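Local atomic coordinates of DELTA1-pyrroline-2-carboxylate reductase (Thermococcus litoralis DSM 5473, PDB entry 6T3E), a protein that probably catalyses the NADH-dependent reduction of Delta1-pyrroline-2-carboxylate to L-proline, and binds both NADH and L-proline. Residues B[25-29]-B[343-349]; B[176-182]-B[202-208]; B[259-263]-B[288-293]. One frame throughout, in Å; residues are numbered along the deposited sequence.

How the contacts relate
Contact 1 pairs the first and last modelled strands of the chain at the edge of the mixed sheet, so both other contacts fall between its two segments in sequence. Contacts 2 and 3 belong to the NADH-binding half, towards the two ends of its eight-stranded parallel sheet: contact 2 adds the outermost strand 203-206, and contact 3 packs helix 257-262 on the loop leading to the other outermost strand, 294-297. Their centres are 29 Å apart, with nearest atoms about 13 Å apart. Contact 1 is more remote, its centre 40 Å from that of contact 2 and 47 Å from that of contact 3. Tyr182 of contact 2 comes within about 4 Å of the bound NADH.

Contact 1: residues B[25-29]-B[343-349]; sequences MLLLS and VGTNVEL
Leu26 and Leu27 pair with Asn346 and Thr345 in a short antiparallel ladder between the two ends of the modelled chain, which makes strand 345-346 the outermost strand of the mixed sheet within this chain, next to strand 26-28. Leu27 and Thr345 form a hydrogen-bonded pair: Leu27 N gives to Thr345 O over 2.8 Å, and Thr345 N returns to Leu27 O over 3.2 Å, using a lone pair in the carbonyl plane. Two residues further along the ladder, towards both chain ends, Met25 and Val347 repeat the exchange, with Val347 N 2.8 Å from Met25 O and nearly in line with that C=O (164°). Between these rungs, Leu26 and Asn346 are the non-hydrogen-bonded pair.

The side chains divide by face. On the Leu27 side, CD1 of Leu27 reaches diagonally past Thr345 to Val347 CG2 at 3.6 Å, the two side chains crossing at about a right angle. Val347 holds CG2 between its backbone N and carbonyl carbon (chi1 -60° for CG1), where it meets Leu27. On the other face, Leu26 CD1 lies 3.8 Å from Gly344 C, and its side chain runs on to Tyr335 and Leu339 of helix 324-341. Beyond the strands, the thioether end of Met25 meets CD1 of Leu349. Leu27 and Val347 also pack on Val347 and Leu27 of the second subunit, so this terminal strand pair is part of the dimer interface of an ornithine cyclodeaminase/mu-crystallin family protein.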
ATOM      1  N   MET B  25      13.547  14.303  -3.950  1.00 39.23           N
ATOM      2  CA  MET B  25      13.559  12.833  -3.858  1.00 44.42           C
ATOM      3  C   MET B  25      14.753  12.153  -4.557  1.00 43.02           C
ATOM      4  O   MET B  25      15.234  12.637  -5.575  1.00 46.91           O
ATOM      5  CB  MET B  25      12.261  12.293  -4.447  1.00 50.71           C
ATOM      6  CG  MET B  25      11.993  10.832  -4.215  1.00 56.41           C
ATOM      7  SD  MET B  25      10.395  10.389  -4.929  1.00 56.25           S
ATOM      8  CE  MET B  25       9.365  11.664  -4.239  1.00 47.16           C
ATOM      9  N   LEU B  26      15.228  11.029  -4.011  1.00 42.56           N
ATOM     10  CA  LEU B  26      16.367  10.304  -4.568  1.00 44.52           C
ATOM     11  C   LEU B  26      15.887   9.070  -5.317  1.00 51.00           C
ATOM     12  O   LEU B  26      14.937   8.405  -4.895  1.00 53.56           O
ATOM     13  CB  LEU B  26      17.359   9.879  -3.480  1.00 46.57           C
ATOM     14  CG  LEU B  26      18.614   9.079  -3.876  1.00 44.83           C
ATOM     15  CD1 LEU B  26      19.645   9.934  -4.633  1.00 40.47           C
ATOM     16  CD2 LEU B  26      19.243   8.430  -2.651  1.00 42.18           C
ATOM     17  N   LEU B  27      16.563   8.763  -6.425  1.00 51.92           N
ATOM     18  CA  LEU B  27      16.254   7.620  -7.276  1.00 47.53           C
ATOM     19  C   LEU B  27      17.398   6.623  -7.231  1.00 43.80           C
ATOM     20  O   LEU B  27      18.566   7.006  -7.366  1.00 42.52           O
ATOM     21  CB  LEU B  27      16.032   8.047  -8.724  1.00 51.02           C
ATOM     22  CG  LEU B  27      14.596   7.935  -9.191  1.00 54.36           C
ATOM     23  CD1 LEU B  27      13.768   8.891  -8.359  1.00 56.14           C
ATOM     24  CD2 LEU B  27      14.492   8.236 -10.679  1.00 56.88           C
ATOM     25  N   LEU B  28      17.056   5.347  -7.073  1.00 37.28           N
ATOM     26  CA  LEU B  28      18.033   4.272  -7.025  1.00 34.25           C
ATOM     27  C   LEU B  28      17.577   3.196  -7.995  1.00 39.45           C
ATOM     28  O   LEU B  28      16.521   2.589  -7.796  1.00 40.92           O
ATOM     29  CB  LEU B  28      18.165   3.717  -5.607  1.00 33.10           C
ATOM     30  CG  LEU B  28      18.909   4.611  -4.614  1.00 35.87           C
ATOM     31  CD1 LEU B  28      18.655   4.167  -3.161  1.00 33.03           C
ATOM     32  CD2 LEU B  28      20.404   4.636  -4.929  1.00 38.54           C
ATOM     33  N   SER B  29      18.384   2.945  -9.015  1.00 40.22           N
ATOM     34  CA  SER B  29      18.108   1.967 -10.051  1.00 38.64           C
ATOM     35  C   SER B  29      18.747   0.631  -9.692  1.00 42.97           C
ATOM     36  O   SER B  29      19.569   0.537  -8.780  1.00 44.07           O
ATOM     37  CB  SER B  29      18.634   2.482 -11.388  1.00 37.29           C
ATOM     38  OG  SER B  29      20.048   2.457 -11.384  1.00 37.66           O
ATOM     39  N   VAL B 343      25.586   7.812  -4.703  1.00 47.09           N
ATOM     40  CA  VAL B 343      24.969   7.020  -5.761  1.00 44.57           C
ATOM     41  C   VAL B 343      23.496   7.390  -5.858  1.00 43.27           C
ATOM     42  O   VAL B 343      22.831   7.639  -4.847  1.00 43.76           O
ATOM     43  CB  VAL B 343      25.174   5.517  -5.485  1.00 45.54           C
ATOM     44  CG1 VAL B 343      24.204   4.671  -6.253  1.00 45.15           C
ATOM     45  CG2 VAL B 343      26.601   5.124  -5.825  1.00 50.78           C
ATOM     46  N   GLY B 344      22.994   7.461  -7.078  1.00 47.40           N
ATOM     47  CA  GLY B 344      21.612   7.794  -7.338  1.00 44.89           C
ATOM     48  C   GLY B 344      21.484   9.191  -7.922  1.00 49.92           C
ATOM     49  O   GLY B 344      22.399  10.013  -7.865  1.00 56.91           O
ATOM     50  N   THR B 345      20.287   9.465  -8.428  1.00 48.82           N
ATOM     51  CA  THR B 345      19.968  10.720  -9.096  1.00 53.11           C
ATOM     52  C   THR B 345      18.829  11.405  -8.355  1.00 55.79           C
ATOM     53  O   THR B 345      17.865  10.750  -7.953  1.00 56.75           O
ATOM     54  CB  THR B 345      19.580  10.482 -10.567  1.00 54.10           C
ATOM     55  OG1 THR B 345      18.806   9.285 -10.672  1.00 57.57           O
ATOM     56  CG2 THR B 345      20.810  10.324 -11.435  1.00 56.06           C
ATOM     57  N   ASN B 346      18.940  12.719  -8.163  1.00 61.24           N
ATOM     58  CA  ASN B 346      17.905  13.473  -7.467  1.00 61.34           C
ATOM     59  C   ASN B 346      16.862  13.970  -8.458  1.00 60.69           C
ATOM     60  O   ASN B 346      17.197  14.367  -9.575  1.00 64.91           O
ATOM     61  CB  ASN B 346      18.530  14.651  -6.715  1.00 66.17           C
ATOM     62  CG  ASN B 346      19.219  14.227  -5.429  1.00 67.91           C
ATOM     63  OD1 ASN B 346      18.580  13.746  -4.487  1.00 63.36           O
ATOM     64  ND2 ASN B 346      20.540  14.379  -5.396  1.00 72.57           N
ATOM     65  N   VAL B 347      15.590  13.951  -8.045  1.00 51.01           N
ATOM     66  CA  VAL B 347      14.495  14.377  -8.907  1.00 51.02           C
ATOM     67  C   VAL B 347      13.565  15.295  -8.122  1.00 52.67           C
ATOM     68  O   VAL B 347      13.514  15.269  -6.891  1.00 53.75           O
ATOM     69  CB  VAL B 347      13.699  13.184  -9.511  1.00 46.46           C
ATOM     70  CG1 VAL B 347      14.609  12.288 -10.358  1.00 43.26           C
ATOM     71  CG2 VAL B 347      12.989  12.376  -8.431  1.00 36.62           C
ATOM     72  N   GLU B 348      12.829  16.123  -8.859  1.00 59.43           N
ATOM     73  CA  GLU B 348      11.846  17.040  -8.296  1.00 62.55           C
ATOM     74  C   GLU B 348      10.443  16.512  -8.550  1.00 61.43           C
ATOM     75  O   GLU B 348      10.163  15.966  -9.622  1.00 58.06           O
ATOM     76  CB  GLU B 348      11.955  18.431  -8.917  1.00 67.32           C
ATOM     77  CG  GLU B 348      13.183  19.215  -8.568  1.00 72.78           C
ATOM     78  CD  GLU B 348      13.067  20.637  -9.063  1.00 77.73           C
ATOM     79  OE1 GLU B 348      12.035  21.276  -8.756  1.00 77.88           O
ATOM     80  OE2 GLU B 348      13.987  21.106  -9.772  1.00 80.02           O
ATOM     81  N   LEU B 349       9.560  16.696  -7.573  1.00 64.24           N
ATOM     82  CA  LEU B 349       8.152  16.352  -7.742  1.00 64.45           C
ATOM     83  C   LEU B 349       7.262  17.312  -6.954  1.00 61.33           C
ATOM     84  O   LEU B 349       6.302  17.861  -7.496  1.00 59.80           O
ATOM     85  CB  LEU B 349       7.878  14.897  -7.317  1.00 65.82           C
ATOM     86  CG  LEU B 349       8.548  13.729  -8.067  1.00 67.50           C
ATOM     87  CD1 LEU B 349       8.362  12.425  -7.328  1.00 67.33           C
ATOM     88  CD2 LEU B 349       8.048  13.573  -9.493  1.00 66.47           C
TER

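Contact 2: residues B[176-182]-B[202-208]; sequences IEKALVY and IEIKTVE
Val181 O takes the shortest hydrogen bond here, from Val207 N at 2.9 Å, the donor standing 30° out of the carbonyl plane; the same oxygen is also approached by the CA-H of Thr206. One step back, Lys205 O receives Val181 N at 3.2 Å and Ala179 O receives Lys205 N at 3.0 Å, a nearly straight bond. Ala179 N to Glu203 O completes the ladder, in which alternate residues of strand 178-182 both give and accept, as parallel pairing requires.

The axes of segments 178-182 and 203-206 run parallel to within 23°, and the strands belong to a beta-alpha-beta crossover: strand 178-182, helix 186-200, strand 203-206. This is the repeating element of the Rossmann fold, here at the edge of the NADH-binding sheet.

On the face that carries Ala179, Val181, Ile204 and Thr206, the Ala179 methyl lies 3.7 Å from Ile204 CG1. Val181 places CG1 between its backbone N and carbonyl carbon (chi1 56°), and from there it reaches Thr206 CG2 at 3.8 Å and Ile204 CG2. Helix 186-200 covers this layer, with Phe192 on Val181 and Ala193 and Met196 on Ile204; Leu167 of helix 161-173 packs on Ala179 and Ile204.

On the other face, Leu180 meets Val207 at about a right angle, its CD2 3.8 Å from CG1 of the valine. At the C-terminal end of its strand, Tyr182 sets CB against Val207 CG2, while Val207 O sits in the plane of the ring at its edge, 3.9 Å from CD1. The Tyr182 side chain also touches the bound NADH.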
ATOM      1  N   ILE B 176      28.781 -25.161   2.021  1.00 64.23           N
ATOM      2  CA  ILE B 176      28.205 -25.939   0.933  1.00 59.60           C
ATOM      3  C   ILE B 176      29.300 -26.318  -0.057  1.00 60.63           C
ATOM      4  O   ILE B 176      30.152 -25.496  -0.416  1.00 63.93           O
ATOM      5  CB  ILE B 176      27.079 -25.134   0.261  1.00 53.94           C
ATOM      6  CG1 ILE B 176      26.094 -24.638   1.316  1.00 54.18           C
ATOM      7  CG2 ILE B 176      26.330 -25.977  -0.756  1.00 53.75           C
ATOM      8  CD1 ILE B 176      25.243 -25.733   1.918  1.00 54.99           C
ATOM      9  N   GLU B 177      29.285 -27.566  -0.507  1.00 60.71           N
ATOM     10  CA  GLU B 177      30.279 -28.058  -1.453  1.00 65.68           C
ATOM     11  C   GLU B 177      29.722 -28.316  -2.844  1.00 64.58           C
ATOM     12  O   GLU B 177      30.400 -28.033  -3.835  1.00 64.26           O
ATOM     13  CB  GLU B 177      30.903 -29.355  -0.927  1.00 69.81           C
ATOM     14  CG  GLU B 177      32.219 -29.180  -0.215  1.00 74.27           C
ATOM     15  CD  GLU B 177      32.509 -30.326   0.727  1.00 79.50           C
ATOM     16  OE1 GLU B 177      32.254 -31.485   0.335  1.00 79.41           O
ATOM     17  OE2 GLU B 177      32.994 -30.070   1.853  1.00 83.94           O
ATOM     18  N   LYS B 178      28.493 -28.821  -2.947  1.00 64.51           N
ATOM     19  CA  LYS B 178      27.932 -29.213  -4.230  1.00 68.54           C
ATOM     20  C   LYS B 178      26.428 -28.979  -4.214  1.00 67.94           C
ATOM     21  O   LYS B 178      25.769 -29.161  -3.185  1.00 70.26           O
ATOM     22  CB  LYS B 178      28.280 -30.683  -4.526  1.00 72.48           C
ATOM     23  CG  LYS B 178      27.497 -31.369  -5.616  1.00 72.42           C
ATOM     24  CD  LYS B 178      27.385 -32.856  -5.302  1.00 75.68           C
ATOM     25  CE  LYS B 178      26.623 -33.593  -6.389  1.00 78.83           C
ATOM     26  NZ  LYS B 178      26.567 -35.074  -6.189  1.00 82.05           N
ATOM     27  N   ALA B 179      25.888 -28.589  -5.370  1.00 61.47           N
ATOM     28  CA  ALA B 179      24.473 -28.275  -5.497  1.00 59.79           C
ATOM     29  C   ALA B 179      23.857 -29.042  -6.662  1.00 58.70           C
ATOM     30  O   ALA B 179      24.508 -29.282  -7.682  1.00 57.91           O
ATOM     31  CB  ALA B 179      24.246 -26.761  -5.666  1.00 55.53           C
ATOM     32  N   LEU B 180      22.592 -29.434  -6.485  1.00 60.13           N
ATOM     33  CA  LEU B 180      21.797 -30.130  -7.495  1.00 58.43           C
ATOM     34  C   LEU B 180      20.552 -29.315  -7.812  1.00 57.06           C
ATOM     35  O   LEU B 180      19.830 -28.893  -6.903  1.00 59.31           O
ATOM     36  CB  LEU B 180      21.379 -31.523  -7.014  1.00 60.58           C
ATOM     37  CG  LEU B 180      22.503 -32.415  -6.490  1.00 64.76           C
ATOM     38  CD1 LEU B 180      21.949 -33.687  -5.865  1.00 62.80           C
ATOM     39  CD2 LEU B 180      23.482 -32.717  -7.620  1.00 66.45           C
ATOM     40  N   VAL B 181      20.298 -29.098  -9.096  1.00 50.26           N
ATOM     41  CA  VAL B 181      19.234 -28.201  -9.520  1.00 45.26           C
ATOM     42  C   VAL B 181      18.313 -28.951 -10.478  1.00 50.61           C
ATOM     43  O   VAL B 181      18.781 -29.624 -11.405  1.00 51.74           O
ATOM     44  CB  VAL B 181      19.808 -26.903 -10.129  1.00 41.05           C
ATOM     45  CG1 VAL B 181      20.754 -27.194 -11.280  1.00 39.82           C
ATOM     46  CG2 VAL B 181      18.699 -25.939 -10.526  1.00 38.76           C
ATOM     47  N   TYR B 182      17.007 -28.883 -10.211  1.00 45.97           N
ATOM     48  CA  TYR B 182      15.998 -29.461 -11.080  1.00 40.72           C
ATOM     49  C   TYR B 182      14.974 -28.399 -11.435  1.00 47.64           C
ATOM     50  O   TYR B 182      14.523 -27.651 -10.564  1.00 54.42           O
ATOM     51  CB  TYR B 182      15.307 -30.647 -10.409  1.00 38.41           C
ATOM     52  CG  TYR B 182      14.005 -31.005 -11.075  1.00 42.89           C
ATOM     53  CD1 TYR B 182      13.987 -31.627 -12.321  1.00 42.97           C
ATOM     54  CD2 TYR B 182      12.790 -30.700 -10.475  1.00 44.68           C
ATOM     55  CE1 TYR B 182      12.793 -31.943 -12.937  1.00 45.52           C
ATOM     56  CE2 TYR B 182      11.594 -31.018 -11.084  1.00 45.22           C
ATOM     57  CZ  TYR B 182      11.600 -31.635 -12.310  1.00 45.54           C
ATOM     58  OH  TYR B 182      10.406 -31.933 -12.908  1.00 45.87           O
ATOM     59  N   ILE B 202      31.342 -23.044  -6.542  1.00 75.34           N
ATOM     60  CA  ILE B 202      30.997 -24.393  -6.125  1.00 72.56           C
ATOM     61  C   ILE B 202      30.510 -25.141  -7.351  1.00 73.13           C
ATOM     62  O   ILE B 202      30.070 -24.546  -8.338  1.00 73.93           O
ATOM     63  CB  ILE B 202      29.913 -24.441  -5.024  1.00 70.86           C
ATOM     64  CG1 ILE B 202      28.610 -23.808  -5.526  1.00 69.46           C
ATOM     65  CG2 ILE B 202      30.403 -23.787  -3.734  1.00 69.60           C
ATOM     66  CD1 ILE B 202      27.363 -24.266  -4.785  1.00 68.76           C
ATOM     67  N   GLU B 203      30.593 -26.469  -7.275  1.00 71.98           N
ATOM     68  CA  GLU B 203      30.129 -27.325  -8.358  1.00 69.21           C
ATOM     69  C   GLU B 203      28.606 -27.443  -8.319  1.00 66.47           C
ATOM     70  O   GLU B 203      28.018 -27.736  -7.272  1.00 63.38           O
ATOM     71  CB  GLU B 203      30.780 -28.707  -8.264  1.00 70.26           C
ATOM     72  CG  GLU B 203      30.320 -29.666  -9.345  1.00 73.63           C
ATOM     73  CD  GLU B 203      30.762 -31.093  -9.095  1.00 77.36           C
ATOM     74  OE1 GLU B 203      31.818 -31.286  -8.450  1.00 78.06           O
ATOM     75  OE2 GLU B 203      30.050 -32.019  -9.543  1.00 78.14           O
ATOM     76  N   ILE B 204      27.961 -27.192  -9.455  1.00 67.25           N
ATOM     77  CA  ILE B 204      26.512 -27.314  -9.554  1.00 70.13           C
ATOM     78  C   ILE B 204      26.171 -28.169 -10.770  1.00 70.77           C
ATOM     79  O   ILE B 204      26.583 -27.862 -11.895  1.00 69.88           O
ATOM     80  CB  ILE B 204      25.816 -25.945  -9.625  1.00 69.89           C
ATOM     81  CG1 ILE B 204      26.152 -25.138  -8.364  1.00 71.85           C
ATOM     82  CG2 ILE B 204      24.315 -26.134  -9.764  1.00 66.55           C
ATOM     83  CD1 ILE B 204      25.965 -23.634  -8.490  1.00 71.09           C
ATOM     84  N   LYS B 205      25.419 -29.233 -10.543  1.00 70.56           N
ATOM     85  CA  LYS B 205      25.058 -30.179 -11.579  1.00 69.53           C
ATOM     86  C   LYS B 205      23.548 -30.216 -11.682  1.00 63.99           C
ATOM     87  O   LYS B 205      22.842 -30.243 -10.668  1.00 61.03           O
ATOM     88  CB  LYS B 205      25.593 -31.581 -11.275  1.00 74.45           C
ATOM     89  CG  LYS B 205      27.046 -31.796 -11.672  1.00 80.34           C
ATOM     90  CD  LYS B 205      27.138 -32.436 -13.046  1.00 84.28           C
ATOM     91  CE  LYS B 205      28.360 -31.966 -13.818  1.00 85.40           C
ATOM     92  NZ  LYS B 205      28.373 -32.555 -15.191  1.00 85.56           N
ATOM     93  N   THR B 206      23.062 -30.185 -12.908  1.00 60.83           N
ATOM     94  CA  THR B 206      21.634 -30.307 -13.132  1.00 56.79           C
ATOM     95  C   THR B 206      21.257 -31.773 -13.007  1.00 55.12           C
ATOM     96  O   THR B 206      21.927 -32.637 -13.577  1.00 55.08           O
ATOM     97  CB  THR B 206      21.259 -29.779 -14.515  1.00 55.28           C
ATOM     98  OG1 THR B 206      21.836 -30.635 -15.509  1.00 58.42           O
ATOM     99  CG2 THR B 206      21.790 -28.370 -14.710  1.00 54.73           C
ATOM    100  N   VAL B 207      20.194 -32.051 -12.254  1.00 59.34           N
ATOM    101  CA  VAL B 207      19.622 -33.391 -12.171  1.00 64.46           C
ATOM    102  C   VAL B 207      18.265 -33.360 -12.895  1.00 69.73           C
ATOM    103  O   VAL B 207      17.712 -32.294 -13.177  1.00 72.46           O
ATOM    104  CB  VAL B 207      19.478 -33.886 -10.707  1.00 64.68           C
ATOM    105  CG1 VAL B 207      20.799 -33.853  -9.989  1.00 62.62           C
ATOM    106  CG2 VAL B 207      18.428 -33.072  -9.955  1.00 65.44           C
ATOM    107  N   GLU B 208      17.708 -34.550 -13.171  1.00 76.80           N
ATOM    108  CA  GLU B 208      16.582 -34.699 -14.095  1.00 76.45           C
ATOM    109  C   GLU B 208      15.346 -35.267 -13.403  1.00 73.15           C
ATOM    110  O   GLU B 208      14.484 -35.874 -14.054  1.00 76.30           O
ATOM    111  CB  GLU B 208      17.013 -35.583 -15.280  1.00 86.79           C
ATOM    112  CG  GLU B 208      16.276 -35.337 -16.589  1.00 94.60           C
ATOM    113  CD  GLU B 208      16.346 -33.882 -17.009  1.00 97.26           C
ATOM    114  OE1 GLU B 208      17.473 -33.310 -17.125  1.00 93.84           O
ATOM    115  OE2 GLU B 208      15.256 -33.330 -17.245  1.00103.24           O
TER

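Contact 3: residues B[259-263]-B[288-293]; sequences TVRKS and VIDEGH
Residues 259-263, at the C-terminal part of helix 257-262, face the loop that follows helix 278-286, and the backbones come nearest at Arg261 and Ile289, whose CA atoms are 6.2 Å apart. His293 bridges the gap: NE2 donates to Val260 O over 2.7 Å, with the oxygen close to the ring plane. NE2 itself lies 39° out of the Val260 carbonyl plane, not on a lone pair, while Ser263 N, 3.2 Å away, reaches the same oxygen from the opposite face. CG of His293 is turned anti to its own backbone N (chi1 -172°), which extends the ring towards the helix.

Ile289 lays CG2 over one face of that imidazole, offset toward the rim, and brings CD1 to 3.7 Å from Val260 CG1. Nearby, Arg261 crosses Val288 at about a right angle, its CB and CG methylenes each 3.6 Å from Val288 CG1, whereas the guanidinium turns back to a salt bridge with Glu258. Leu265 of the neighbouring strand touches both Val260 and His293.

Because NE2 acts as the donor, it must carry a proton; the carbonyls gathered at this helix C-terminus probably favour that form, and the carbonyl oxygen of the buried Val260 is held by two donors.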
ATOM      1  N   THR B 259       5.124 -33.506   3.458  1.00 69.60           N
ATOM      2  CA  THR B 259       6.305 -32.699   3.743  1.00 68.28           C
ATOM      3  C   THR B 259       6.080 -31.771   4.938  1.00 62.12           C
ATOM      4  O   THR B 259       6.930 -31.686   5.836  1.00 51.93           O
ATOM      5  CB  THR B 259       6.683 -31.889   2.500  1.00 68.60           C
ATOM      6  OG1 THR B 259       7.019 -32.779   1.427  1.00 67.77           O
ATOM      7  CG2 THR B 259       7.863 -30.969   2.794  1.00 67.83           C
ATOM      8  N   VAL B 260       4.927 -31.100   4.982  1.00 60.79           N
ATOM      9  CA  VAL B 260       4.652 -30.166   6.068  1.00 59.09           C
ATOM     10  C   VAL B 260       4.482 -30.911   7.386  1.00 60.45           C
ATOM     11  O   VAL B 260       5.104 -30.562   8.396  1.00 64.23           O
ATOM     12  CB  VAL B 260       3.422 -29.299   5.740  1.00 56.33           C
ATOM     13  CG1 VAL B 260       3.249 -28.207   6.779  1.00 52.93           C
ATOM     14  CG2 VAL B 260       3.554 -28.689   4.351  1.00 54.13           C
ATOM     15  N   ARG B 261       3.650 -31.959   7.394  1.00 58.12           N
ATOM     16  CA  ARG B 261       3.406 -32.693   8.634  1.00 57.38           C
ATOM     17  C   ARG B 261       4.688 -33.293   9.187  1.00 57.21           C
ATOM     18  O   ARG B 261       4.902 -33.299  10.405  1.00 60.37           O
ATOM     19  CB  ARG B 261       2.371 -33.797   8.419  1.00 59.54           C
ATOM     20  CG  ARG B 261       1.832 -34.382   9.726  1.00 61.85           C
ATOM     21  CD  ARG B 261       1.559 -35.876   9.627  1.00 64.09           C
ATOM     22  NE  ARG B 261       2.714 -36.699   9.997  1.00 63.42           N
ATOM     23  CZ  ARG B 261       3.436 -37.403   9.128  1.00 59.84           C
ATOM     24  NH1 ARG B 261       3.119 -37.378   7.842  1.00 58.74           N
ATOM     25  NH2 ARG B 261       4.475 -38.127   9.537  1.00 58.47           N
ATOM     26  N   LYS B 262       5.553 -33.796   8.305  1.00 52.79           N
ATOM     27  CA  LYS B 262       6.747 -34.521   8.719  1.00 52.59           C
ATOM     28  C   LYS B 262       7.802 -33.621   9.362  1.00 56.73           C
ATOM     29  O   LYS B 262       8.693 -34.131  10.050  1.00 60.35           O
ATOM     30  CB  LYS B 262       7.337 -35.245   7.510  1.00 49.31           C
ATOM     31  CG  LYS B 262       8.463 -36.188   7.808  1.00 52.98           C
ATOM     32  CD  LYS B 262       9.284 -36.457   6.553  1.00 55.08           C
ATOM     33  CE  LYS B 262       8.611 -37.468   5.645  1.00 56.32           C
ATOM     34  NZ  LYS B 262       9.197 -38.834   5.829  1.00 52.90           N
ATOM     35  N   SER B 263       7.710 -32.306   9.189  1.00 53.53           N
ATOM     36  CA  SER B 263       8.799 -31.407   9.537  1.00 51.60           C
ATOM     37  C   SER B 263       8.484 -30.589  10.780  1.00 53.47           C
ATOM     38  O   SER B 263       7.328 -30.442  11.190  1.00 53.03           O
ATOM     39  CB  SER B 263       9.120 -30.446   8.388  1.00 49.12           C
ATOM     40  OG  SER B 263       9.776 -31.099   7.321  1.00 50.40           O
ATOM     41  N   VAL B 288      -4.551 -32.833   8.423  1.00 72.72           N
ATOM     42  CA  VAL B 288      -3.254 -33.455   8.692  1.00 70.76           C
ATOM     43  C   VAL B 288      -2.489 -32.681   9.755  1.00 71.16           C
ATOM     44  O   VAL B 288      -1.730 -33.257  10.543  1.00 73.09           O
ATOM     45  CB  VAL B 288      -2.439 -33.577   7.392  1.00 68.25           C
ATOM     46  CG1 VAL B 288      -1.091 -34.210   7.671  1.00 67.35           C
ATOM     47  CG2 VAL B 288      -3.193 -34.402   6.377  1.00 69.83           C
ATOM     48  N   ILE B 289      -2.641 -31.364   9.775  1.00 68.60           N
ATOM     49  CA  ILE B 289      -1.986 -30.527  10.765  1.00 66.09           C
ATOM     50  C   ILE B 289      -2.975 -29.468  11.227  1.00 69.71           C
ATOM     51  O   ILE B 289      -4.019 -29.247  10.609  1.00 71.33           O
ATOM     52  CB  ILE B 289      -0.700 -29.881  10.208  1.00 55.72           C
ATOM     53  CG1 ILE B 289      -0.974 -29.209   8.862  1.00 50.08           C
ATOM     54  CG2 ILE B 289       0.400 -30.924  10.064  1.00 52.14           C
ATOM     55  CD1 ILE B 289       0.037 -28.118   8.511  1.00 50.12           C
ATOM     56  N   ASP B 290      -2.658 -28.844  12.358  1.00 75.44           N
ATOM     57  CA  ASP B 290      -3.439 -27.735  12.886  1.00 79.40           C
ATOM     58  C   ASP B 290      -2.497 -26.567  13.145  1.00 79.68           C
ATOM     59  O   ASP B 290      -1.296 -26.643  12.873  1.00 80.01           O
ATOM     60  CB  ASP B 290      -4.210 -28.136  14.154  1.00 86.59           C
ATOM     61  CG  ASP B 290      -3.300 -28.608  15.281  1.00 92.92           C
ATOM     62  OD1 ASP B 290      -2.073 -28.385  15.196  1.00 93.13           O
ATOM     63  OD2 ASP B 290      -3.818 -29.216  16.248  1.00 95.33           O
ATOM     64  N   GLU B 291      -3.055 -25.488  13.700  1.00 78.75           N
ATOM     65  CA  GLU B 291      -2.290 -24.263  13.914  1.00 74.34           C
ATOM     66  C   GLU B 291      -1.117 -24.477  14.861  1.00 72.32           C
ATOM     67  O   GLU B 291      -0.127 -23.736  14.800  1.00 70.91           O
ATOM     68  CB  GLU B 291      -3.210 -23.170  14.452  1.00 76.05           C
ATOM     69  CG  GLU B 291      -2.598 -21.791  14.454  1.00 75.99           C
ATOM     70  CD  GLU B 291      -3.622 -20.710  14.734  1.00 76.68           C
ATOM     71  OE1 GLU B 291      -4.788 -20.863  14.295  1.00 74.59           O
ATOM     72  OE2 GLU B 291      -3.252 -19.708  15.385  1.00 77.52           O
ATOM     73  N   GLY B 292      -1.221 -25.459  15.758  1.00 71.75           N
ATOM     74  CA  GLY B 292      -0.164 -25.779  16.703  1.00 69.11           C
ATOM     75  C   GLY B 292       1.039 -26.474  16.101  1.00 66.83           C
ATOM     76  O   GLY B 292       2.070 -26.572  16.777  1.00 66.13           O
ATOM     77  N   HIS B 293       0.922 -26.977  14.866  1.00 67.97           N
ATOM     78  CA  HIS B 293       2.045 -27.614  14.183  1.00 65.58           C
ATOM     79  C   HIS B 293       3.165 -26.627  13.864  1.00 61.08           C
ATOM     80  O   HIS B 293       4.293 -27.057  13.599  1.00 59.16           O
ATOM     81  CB  HIS B 293       1.554 -28.290  12.898  1.00 65.16           C
ATOM     82  CG  HIS B 293       2.592 -29.126  12.221  1.00 64.05           C
ATOM     83  ND1 HIS B 293       3.221 -30.181  12.845  1.00 65.78           N
ATOM     84  CD2 HIS B 293       3.120 -29.057  10.976  1.00 63.11           C
ATOM     85  CE1 HIS B 293       4.090 -30.729  12.015  1.00 65.95           C
ATOM     86  NE2 HIS B 293       4.047 -30.066  10.873  1.00 64.93           N
TER